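PDB 5I97: conjugal transfer protein from Escherichia coli, which is a VirB8-family inner-membrane component of the pKM101 type IV secretion system, and probably helps assemble the channel used in conjugal DNA transfer. Local coordinates for residues Tyr25-Asp30 with Val95-Pro100; Phe32-Tyr37 with Met130-Lys135. All blocks are in the same frame, centred on the assembly; numbering follows the deposited sequence.

Contact 1: residues Tyr25-Asp30 with Val95-Pro100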
loop_
_atom_site.group_PDB
_atom_site.type_symbol
_atom_site.label_atom_id
_atom_site.label_comp_id
_atom_site.label_asym_id
_atom_site.label_seq_id
_atom_site.Cartn_x
_atom_site.Cartn_y
_atom_site.Cartn_z
ATOM N N TYR A 25 -24.193 -14.414 -14.294
ATOM C CA TYR A 25 -23.507 -14.067 -15.526
ATOM C C TYR A 25 -22.323 -14.989 -15.756
ATOM O O TYR A 25 -21.462 -14.699 -16.577
ATOM C CB TYR A 25 -23.010 -12.624 -15.490
ATOM C CG TYR A 25 -23.887 -11.629 -16.193
ATOM C CD1 TYR A 25 -23.839 -11.486 -17.577
ATOM C CD2 TYR A 25 -24.764 -10.823 -15.482
ATOM C CE1 TYR A 25 -24.643 -10.571 -18.227
ATOM C CE2 TYR A 25 -25.568 -9.902 -16.122
ATOM C CZ TYR A 25 -25.501 -9.778 -17.497
ATOM O OH TYR A 25 -26.310 -8.865 -18.141
ATOM N N GLY A 26 -22.250 -16.075 -15.006
ATOM C CA GLY A 26 -21.095 -16.934 -15.128
ATOM C C GLY A 26 -20.105 -16.715 -13.997
ATOM O O GLY A 26 -20.116 -15.671 -13.326
ATOM N N ASP A 27 -19.252 -17.709 -13.788
ATOM C CA ASP A 27 -18.325 -17.707 -12.672
ATOM C C ASP A 27 -17.451 -16.462 -12.594
ATOM O O ASP A 27 -17.386 -15.818 -11.553
ATOM C CB ASP A 27 -17.413 -18.927 -12.742
ATOM C CG ASP A 27 -18.044 -20.154 -12.153
ATOM O OD1 ASP A 27 -19.218 -20.082 -11.749
ATOM O OD2 ASP A 27 -17.366 -21.201 -12.101
ATOM N N GLU A 28 -16.784 -16.129 -13.689
ATOM C CA GLU A 28 -15.761 -15.105 -13.648
ATOM C C GLU A 28 -16.315 -13.710 -13.425
ATOM O O GLU A 28 -15.735 -12.915 -12.673
ATOM C CB GLU A 28 -14.954 -15.133 -14.943
ATOM C CG GLU A 28 -14.267 -16.463 -15.214
ATOM C CD GLU A 28 -15.186 -17.487 -15.866
ATOM O OE1 GLU A 28 -16.225 -17.100 -16.446
ATOM O OE2 GLU A 28 -14.863 -18.689 -15.796
ATOM N N ILE A 29 -17.451 -13.430 -14.053
ATOM C CA ILE A 29 -18.104 -12.142 -13.925
ATOM C C ILE A 29 -18.778 -11.986 -12.567
ATOM O O ILE A 29 -18.660 -10.935 -11.939
ATOM C CB ILE A 29 -19.133 -11.931 -15.040
ATOM C CG1 ILE A 29 -18.452 -12.004 -16.407
ATOM C CG2 ILE A 29 -19.846 -10.606 -14.850
ATOM C CD1 ILE A 29 -19.407 -11.875 -17.583
ATOM N N ASP A 30 -19.486 -13.023 -12.125
ATOM C CA ASP A 30 -20.117 -13.030 -10.810
ATOM C C ASP A 30 -19.075 -12.772 -9.723
ATOM O O ASP A 30 -19.275 -11.945 -8.845
ATOM C CB ASP A 30 -20.808 -14.357 -10.531
ATOM C CG ASP A 30 -22.109 -14.509 -11.268
ATOM O OD1 ASP A 30 -22.408 -13.663 -12.128
ATOM O OD2 ASP A 30 -22.832 -15.485 -10.985
ATOM N N VAL A 95 -13.588 -17.663 -3.031
ATOM C CA VAL A 95 -14.974 -17.404 -3.413
ATOM C C VAL A 95 -15.651 -18.680 -3.875
ATOM O O VAL A 95 -15.188 -19.327 -4.803
ATOM C CB VAL A 95 -15.067 -16.365 -4.546
ATOM C CG1 VAL A 95 -16.520 -16.132 -4.943
ATOM C CG2 VAL A 95 -14.404 -15.061 -4.129
ATOM N N ILE A 96 -16.747 -19.045 -3.225
ATOM C CA ILE A 96 -17.500 -20.213 -3.634
ATOM C C ILE A 96 -18.864 -19.785 -4.159
ATOM O O ILE A 96 -19.645 -19.182 -3.432
ATOM C CB ILE A 96 -17.674 -21.204 -2.475
ATOM C CG1 ILE A 96 -16.305 -21.628 -1.942
ATOM C CG2 ILE A 96 -18.457 -22.435 -2.925
ATOM C CD1 ILE A 96 -16.377 -22.552 -0.759
ATOM N N LEU A 97 -19.153 -20.147 -5.409
ATOM C CA LEU A 97 -20.377 -19.731 -6.075
ATOM C C LEU A 97 -21.424 -20.819 -6.090
ATOM O O LEU A 97 -21.122 -21.993 -6.305
ATOM C CB LEU A 97 -20.102 -19.307 -7.523
ATOM C CG LEU A 97 -19.228 -18.076 -7.748
ATOM C CD1 LEU A 97 -19.178 -17.728 -9.207
ATOM C CD2 LEU A 97 -19.723 -16.905 -6.925
ATOM N N ASP A 98 -22.662 -20.406 -5.873
ATOM C CA ASP A 98 -23.815 -21.235 -6.146
ATOM C C ASP A 98 -24.679 -20.438 -7.116
ATOM O O ASP A 98 -25.647 -19.799 -6.724
ATOM C CB ASP A 98 -24.573 -21.594 -4.869
ATOM C CG ASP A 98 -25.740 -22.530 -5.127
ATOM O OD1 ASP A 98 -25.898 -22.993 -6.278
ATOM O OD2 ASP A 98 -26.505 -22.814 -4.185
ATOM N N LYS A 99 -24.312 -20.486 -8.391
ATOM C CA LYS A 99 -24.903 -19.612 -9.394
ATOM C C LYS A 99 -26.418 -19.766 -9.615
ATOM O O LYS A 99 -27.099 -18.765 -9.778
ATOM C CB LYS A 99 -24.180 -19.824 -10.723
ATOM C CG LYS A 99 -22.815 -19.174 -10.794
ATOM C CD LYS A 99 -22.213 -19.246 -12.195
ATOM C CE LYS A 99 -22.260 -20.663 -12.786
ATOM N NZ LYS A 99 -21.632 -21.716 -11.925
ATOM N N PRO A 100 -26.961 -20.996 -9.588
ATOM C CA PRO A 100 -28.418 -21.080 -9.767
ATOM C C PRO A 100 -29.243 -20.398 -8.679
ATOM O O PRO A 100 -30.387 -20.026 -8.916
ATOM C CB PRO A 100 -28.684 -22.583 -9.756
ATOM C CG PRO A 100 -27.434 -23.183 -10.237
ATOM C CD PRO A 100 -26.337 -22.328 -9.663
#
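Two bends near the end of Lys99, chi3 -50° and chi4 -54°, curl its chain back over the start of helix 27-42, where Asp27, with CG set beside its own backbone N (chi1 -83°), offers its carboxylate. Lys99 NZ and Asp27 OD1 form a salt bridge of 2.9 Å, the ammonium coming to the syn side of the oxygen but tilted from the carboxylate plane. The two side chains cross nearly at a right angle, and a long flexible lysine suits the place because its methylenes also cover the helix start: Lys99 CD lies 3.8 Å from Gly26 C. At the N-cap, Gly26 has backbone angles that would press a CB against the preceding carbonyl, so glycine fits. Beside the ion pair, Leu97 CD1 packs against Asp27 and Asp30, 4.0 Å from Asp30 CB. Asp30 OD1 accepts Tyr25 N at 2.9 Å and also bonds to Tyr134 OH, while OD2 bonds to Ser24 OG and Tyr132 OH. The arrangement is that of a helix N-terminus docked on the end of outer strand 86-98 and the residue just after it, at the edge of the soluble, probably periplasmic VirB8 domain, of the NTF2 clan.

Contact 2: residues Phe32-Tyr37 with Met130-Lys135; sequences FWLTQY and MGYEYK
In the hydrophobic core between helix 27-42 and the antiparallel sheet, Leu34 faces Met130 and Tyr132 of strand 124-134. Its two methyls divide the work. Leu34 CD1 sits over one face of the Tyr132 ring in a CH-pi contact, 4.0 Å from the centroid and 19° off the ring normal, whereas Leu34 CD2 lies 3.5 Å from Met130 CE. A forked leucine can serve both neighbours at once. Met130, unbranched and bent at its end, carries its terminal methyl on to Tyr37, with CE 3.6 Å from Tyr37 CD2. The layout is that of a helix lying across a curved antiparallel sheet, the axes of 32-37 and 130-134 approaching to 10.6 Å at 127°, and large side chains span that gap. Toward the end of the strand, Tyr134 presents its ring edge to the face of Trp33 in an offset edge-to-face pair, the planes at 80° and the Tyr134 and Trp33 five-membered ring centroids 5.8 Å apart. The tyrosines also suit this core because their hydroxyls find polar partners: those of Tyr132 and Tyr134 reach Asp30, and Tyr37 OH bonds to Ser60 and Arg41.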
loop_
_atom_site.group_PDB
_atom_site.type_symbol
_atom_site.label_atom_id
_atom_site.label_comp_id
_atom_site.label_asym_id
_atom_site.label_seq_id
_atom_site.Cartn_x
_atom_site.Cartn_y
_atom_site.Cartn_z
ATOM N N PHE A 32 -16.299 -11.325 -9.981
ATOM C CA PHE A 32 -15.787 -9.964 -10.046
ATOM C C PHE A 32 -16.626 -8.992 -9.226
ATOM O O PHE A 32 -16.092 -8.276 -8.388
ATOM C CB PHE A 32 -15.720 -9.458 -11.482
ATOM C CG PHE A 32 -15.424 -7.986 -11.576
ATOM C CD1 PHE A 32 -14.169 -7.495 -11.254
ATOM C CD2 PHE A 32 -16.420 -7.085 -11.928
ATOM C CE1 PHE A 32 -13.901 -6.144 -11.320
ATOM C CE2 PHE A 32 -16.161 -5.728 -11.988
ATOM C CZ PHE A 32 -14.901 -5.255 -11.687
ATOM N N TRP A 33 -17.929 -8.958 -9.481
ATOM C CA TRP A 33 -18.812 -8.032 -8.787
ATOM C C TRP A 33 -18.918 -8.368 -7.310
ATOM O O TRP A 33 -18.950 -7.474 -6.476
ATOM C CB TRP A 33 -20.210 -8.021 -9.420
ATOM C CG TRP A 33 -20.185 -7.586 -10.841
ATOM C CD1 TRP A 33 -20.387 -8.367 -11.934
ATOM C CD2 TRP A 33 -19.935 -6.261 -11.333
ATOM N NE1 TRP A 33 -20.274 -7.618 -13.074
ATOM C CE2 TRP A 33 -19.997 -6.319 -12.733
ATOM C CE3 TRP A 33 -19.663 -5.034 -10.723
ATOM C CZ2 TRP A 33 -19.806 -5.196 -13.537
ATOM C CZ3 TRP A 33 -19.469 -3.924 -11.520
ATOM C CH2 TRP A 33 -19.543 -4.011 -12.910
ATOM N N LEU A 34 -18.939 -9.652 -6.981
ATOM C CA LEU A 34 -19.064 -10.029 -5.587
ATOM C C LEU A 34 -17.830 -9.614 -4.783
ATOM O O LEU A 34 -17.958 -9.113 -3.674
ATOM C CB LEU A 34 -19.299 -11.523 -5.456
ATOM C CG LEU A 34 -20.700 -11.966 -5.857
ATOM C CD1 LEU A 34 -20.680 -13.424 -6.287
ATOM C CD2 LEU A 34 -21.701 -11.727 -4.750
ATOM N N THR A 35 -16.641 -9.814 -5.347
ATOM C CA THR A 35 -15.430 -9.431 -4.652
ATOM C C THR A 35 -15.317 -7.900 -4.597
ATOM O O THR A 35 -14.842 -7.355 -3.610
ATOM C CB THR A 35 -14.149 -10.056 -5.285
ATOM O OG1 THR A 35 -14.101 -9.772 -6.680
ATOM C CG2 THR A 35 -14.120 -11.557 -5.086
ATOM N N GLN A 36 -15.744 -7.219 -5.658
ATOM C CA GLN A 36 -15.769 -5.755 -5.674
ATOM C C GLN A 36 -16.657 -5.209 -4.581
ATOM O O GLN A 36 -16.336 -4.220 -3.942
ATOM C CB GLN A 36 -16.288 -5.231 -7.016
ATOM C CG GLN A 36 -15.302 -5.306 -8.139
ATOM C CD GLN A 36 -14.170 -4.352 -7.938
ATOM O OE1 GLN A 36 -13.036 -4.763 -7.740
ATOM N NE2 GLN A 36 -14.466 -3.059 -8.005
ATOM N N TYR A 37 -17.777 -5.874 -4.371
ATOM C CA TYR A 37 -18.732 -5.439 -3.380
ATOM C C TYR A 37 -18.119 -5.548 -1.994
ATOM O O TYR A 37 -18.198 -4.608 -1.210
ATOM C CB TYR A 37 -20.016 -6.252 -3.479
ATOM C CG TYR A 37 -21.119 -5.795 -2.561
ATOM C CD1 TYR A 37 -22.015 -4.810 -2.953
ATOM C CD2 TYR A 37 -21.265 -6.344 -1.293
ATOM C CE1 TYR A 37 -23.036 -4.392 -2.112
ATOM C CE2 TYR A 37 -22.281 -5.937 -0.450
ATOM C CZ TYR A 37 -23.163 -4.960 -0.860
ATOM O OH TYR A 37 -24.165 -4.558 -0.015
ATOM N N MET A 130 -23.504 -14.232 0.855
ATOM C CA MET A 130 -24.149 -13.196 0.067
ATOM C C MET A 130 -25.229 -13.751 -0.844
ATOM O O MET A 130 -25.088 -14.835 -1.398
ATOM C CB MET A 130 -23.102 -12.464 -0.768
ATOM C CG MET A 130 -21.836 -12.121 -0.005
ATOM S SD MET A 130 -20.589 -11.388 -1.059
ATOM C CE MET A 130 -21.464 -9.961 -1.694
ATOM N N GLY A 131 -26.308 -12.996 -0.998
ATOM C CA GLY A 131 -27.302 -13.278 -2.016
ATOM C C GLY A 131 -27.155 -12.228 -3.097
ATOM O O GLY A 131 -26.915 -11.067 -2.790
ATOM N N TYR A 132 -27.231 -12.628 -4.359
ATOM C CA TYR A 132 -27.075 -11.674 -5.443
ATOM C C TYR A 132 -27.934 -11.999 -6.667
ATOM O O TYR A 132 -28.517 -13.076 -6.779
ATOM C CB TYR A 132 -25.609 -11.576 -5.852
ATOM C CG TYR A 132 -25.075 -12.806 -6.531
ATOM C CD1 TYR A 132 -24.631 -13.885 -5.794
ATOM C CD2 TYR A 132 -25.019 -12.891 -7.916
ATOM C CE1 TYR A 132 -24.147 -15.013 -6.412
ATOM C CE2 TYR A 132 -24.539 -14.006 -8.538
ATOM C CZ TYR A 132 -24.104 -15.066 -7.786
ATOM O OH TYR A 132 -23.613 -16.191 -8.411
ATOM N N GLU A 133 -28.120 -10.977 -7.498
ATOM C CA GLU A 133 -28.912 -11.061 -8.719
ATOM C C GLU A 133 -28.564 -9.876 -9.614
ATOM O O GLU A 133 -27.965 -8.906 -9.149
ATOM C CB GLU A 133 -30.406 -11.060 -8.394
ATOM C CG GLU A 133 -30.884 -9.808 -7.677
ATOM C CD GLU A 133 -32.380 -9.809 -7.437
ATOM O OE1 GLU A 133 -32.973 -10.906 -7.369
ATOM O OE2 GLU A 133 -32.965 -8.712 -7.317
ATOM N N TYR A 134 -28.941 -9.936 -10.888
ATOM C CA TYR A 134 -28.758 -8.789 -11.759
ATOM C C TYR A 134 -30.131 -8.259 -12.148
ATOM O O TYR A 134 -31.030 -9.031 -12.468
ATOM C CB TYR A 134 -27.924 -9.152 -12.977
ATOM C CG TYR A 134 -26.513 -9.616 -12.669
ATOM C CD1 TYR A 134 -26.264 -10.912 -12.241
ATOM C CD2 TYR A 134 -25.428 -8.779 -12.870
ATOM C CE1 TYR A 134 -24.979 -11.348 -11.995
ATOM C CE2 TYR A 134 -24.139 -9.208 -12.625
ATOM C CZ TYR A 134 -23.920 -10.498 -12.195
ATOM O OH TYR A 134 -22.639 -10.943 -11.947
ATOM N N LYS A 135 -30.298 -6.942 -12.091
ATOM C CA LYS A 135 -31.551 -6.305 -12.470
ATOM C C LYS A 135 -31.358 -5.154 -13.430
ATOM O O LYS A 135 -30.580 -4.242 -13.169
ATOM C CB LYS A 135 -32.283 -5.779 -11.233
ATOM C CG LYS A 135 -32.797 -6.824 -10.272
ATOM C CD LYS A 135 -34.006 -7.544 -10.849
ATOM C CE LYS A 135 -34.622 -8.509 -9.847
ATOM N NZ LYS A 135 -35.739 -9.302 -10.438
#

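Overall arrangement
Both contacts use helix 27-42, contact 1 at its start and contact 2 further along, their centres 9 Å apart, and dock it on two strands of one sheet: contact 1 on the outer strand 86-98 near the surface, contact 2 on the inner strand 124-134 in the core. Asp30 joins them, its OD1 lying 2.7 Å from Tyr134 OH and its OD2 2.8 Å from Tyr132 OH, so one carboxylate near the helix start ties down two tyrosines of contact 2. The rings of Tyr25 and Tyr134 meet edge-to-face, Tyr25 CD2 to Tyr134 CE2 3.3 Å, and Val95 CG2 meets Thr35 CG2 at 3.6 Å. The other chain of the assembly touches neither contact.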